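Local coordinates for probable outer membrane protein (Pseudomonas aeruginosa, PDB 3DWO) that probably carries long-chain fatty acids or other hydrophobic compounds across the outer membrane, as a beta-barrel channel of the FadL family, at residues A30-A36 with F215-V219. Sequence-based numbering, arbitrary orientation.
Sequences AFNNPAA and FAGAV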
loop_
_atom_site.group_PDB
_atom_site.type_symbol
_atom_site.label_atom_id
_atom_site.label_comp_id
_atom_site.label_asym_id
_atom_site.label_seq_id
_atom_site.Cartn_x
_atom_site.Cartn_y
_atom_site.Cartn_z
ATOM N N ALA A 30 -1.082 -16.358 12.984
ATOM C CA ALA A 30 -0.237 -17.156 12.102
ATOM C C ALA A 30 0.739 -16.271 11.319
ATOM O O ALA A 30 1.814 -16.722 10.915
ATOM C CB ALA A 30 -1.102 -17.963 11.145
ATOM N N PHE A 31 0.376 -15.008 11.121
ATOM C CA PHE A 31 1.240 -14.091 10.383
ATOM C C PHE A 31 1.695 -12.887 11.204
ATOM O O PHE A 31 2.889 -12.608 11.299
ATOM C CB PHE A 31 0.524 -13.598 9.118
ATOM C CG PHE A 31 1.291 -12.556 8.349
ATOM C CD1 PHE A 31 2.472 -12.883 7.690
ATOM C CD2 PHE A 31 0.839 -11.239 8.297
ATOM C CE1 PHE A 31 3.192 -11.913 6.991
ATOM C CE2 PHE A 31 1.553 -10.261 7.601
ATOM C CZ PHE A 31 2.731 -10.598 6.946
ATOM N N ASN A 32 0.738 -12.185 11.799
ATOM C CA ASN A 32 1.018 -10.984 12.579
ATOM C C ASN A 32 1.979 -11.171 13.761
ATOM O O ASN A 32 2.887 -10.361 13.958
ATOM C CB ASN A 32 -0.314 -10.369 13.002
ATOM C CG ASN A 32 -1.172 -9.988 11.794
ATOM O OD1 ASN A 32 -0.715 -9.261 10.909
ATOM N ND2 ASN A 32 -2.407 -10.484 11.747
ATOM N N ASN A 33 1.779 -12.217 14.553
ATOM C CA ASN A 33 2.690 -12.519 15.653
ATOM C C ASN A 33 2.554 -14.012 15.881
ATOM O O ASN A 33 1.729 -14.460 16.678
ATOM C CB ASN A 33 2.349 -11.760 16.941
ATOM C CG ASN A 33 3.499 -11.792 17.950
ATOM O OD1 ASN A 33 4.155 -12.823 18.128
ATOM N ND2 ASN A 33 3.750 -10.663 18.609
ATOM N N PRO A 34 3.361 -14.806 15.165
ATOM C CA PRO A 34 3.330 -16.266 15.282
ATOM C C PRO A 34 3.493 -16.802 16.707
ATOM O O PRO A 34 2.975 -17.866 17.035
ATOM C CB PRO A 34 4.449 -16.711 14.333
ATOM C CG PRO A 34 5.402 -15.550 14.350
ATOM C CD PRO A 34 4.468 -14.368 14.297
ATOM N N ALA A 35 4.199 -16.065 17.556
ATOM C CA ALA A 35 4.402 -16.504 18.933
ATOM C C ALA A 35 3.083 -16.704 19.683
ATOM O O ALA A 35 2.954 -17.639 20.471
ATOM C CB ALA A 35 5.282 -15.500 19.679
ATOM N N ALA A 36 2.107 -15.833 19.431
ATOM C CA ALA A 36 0.808 -15.912 20.098
ATOM C C ALA A 36 0.078 -17.209 19.775
ATOM O O ALA A 36 -0.890 -17.586 20.441
ATOM C CB ALA A 36 -0.053 -14.714 19.703
ATOM N N PHE A 215 9.786 -13.132 9.281
ATOM C CA PHE A 215 9.239 -12.396 10.408
ATOM C C PHE A 215 9.314 -13.273 11.656
ATOM O O PHE A 215 9.436 -14.498 11.558
ATOM C CB PHE A 215 7.789 -11.990 10.138
ATOM C CG PHE A 215 6.901 -13.134 9.746
ATOM C CD1 PHE A 215 6.868 -13.586 8.431
ATOM C CD2 PHE A 215 6.091 -13.756 10.692
ATOM C CE1 PHE A 215 6.038 -14.640 8.063
ATOM C CE2 PHE A 215 5.261 -14.807 10.336
ATOM C CZ PHE A 215 5.230 -15.251 9.019
ATOM N N ALA A 216 9.245 -12.640 12.822
ATOM C CA ALA A 216 9.319 -13.355 14.091
ATOM C C ALA A 216 8.558 -12.592 15.165
ATOM O O ALA A 216 8.184 -11.434 14.974
ATOM C CB ALA A 216 10.777 -13.526 14.507
ATOM N N GLY A 217 8.330 -13.243 16.297
ATOM C CA GLY A 217 7.617 -12.591 17.372
ATOM C C GLY A 217 7.811 -13.248 18.721
ATOM O O GLY A 217 8.336 -14.356 18.832
ATOM N N ALA A 218 7.375 -12.546 19.756
ATOM C CA ALA A 218 7.478 -13.037 21.117
ATOM C C ALA A 218 6.245 -12.576 21.875
ATOM O O ALA A 218 5.733 -11.484 21.635
ATOM C CB ALA A 218 8.737 -12.492 21.773
ATOM N N VAL A 219 5.762 -13.422 22.777
ATOM C CA VAL A 219 4.598 -13.097 23.588
ATOM C C VAL A 219 4.928 -13.356 25.051
ATOM O O VAL A 219 5.589 -14.342 25.385
ATOM C CB VAL A 219 3.371 -13.944 23.193
ATOM C CG1 VAL A 219 2.272 -13.785 24.230
ATOM C CG2 VAL A 219 2.864 -13.511 21.828
#
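Phe31 turns the edge of its ring toward one face of the Phe215 ring. The pair is T-shaped, with centroids 5.1 Å apart and planes at 66°. Phe31 CD1 does the touching, 3.9 Å from Phe215 CZ and offset toward the rim. Pro34 CD reaches the edge of the Phe215 ring, 4.0 Å from Phe215 CD2. Phe215 adopts a chi1 of 53°, which sets CG between its backbone N and carbonyl carbon. At Gly217 the strand has no side chain, and Asn33 OD1 comes to 3.6 Å from Gly217 CA. The same oxygen takes a weak, bent bond from Ala35 N, at 3.3 Å and 129°. Ala35 CB rests against the strand backbone, 3.4 Å from Gly217 O. Val219 CG2 packs on Ala35 CB and on Ala36 CB. No hydrogen bond joins the two segments; they meet by packing of side chains and backbone. This is how the N-terminal plug packs against the barrel wall, as in the FadL family. His233 stacks on Phe215 and meets Phe31 edge-to-face. Ala30 O is hydrogen-bonded to Ser149 OG, and Ala35 O to Ser159 OG. Strand 201-220 runs antiparallel between strands 158-177 and 226-248, with helix 29-32 and its following turn packed against the inner wall.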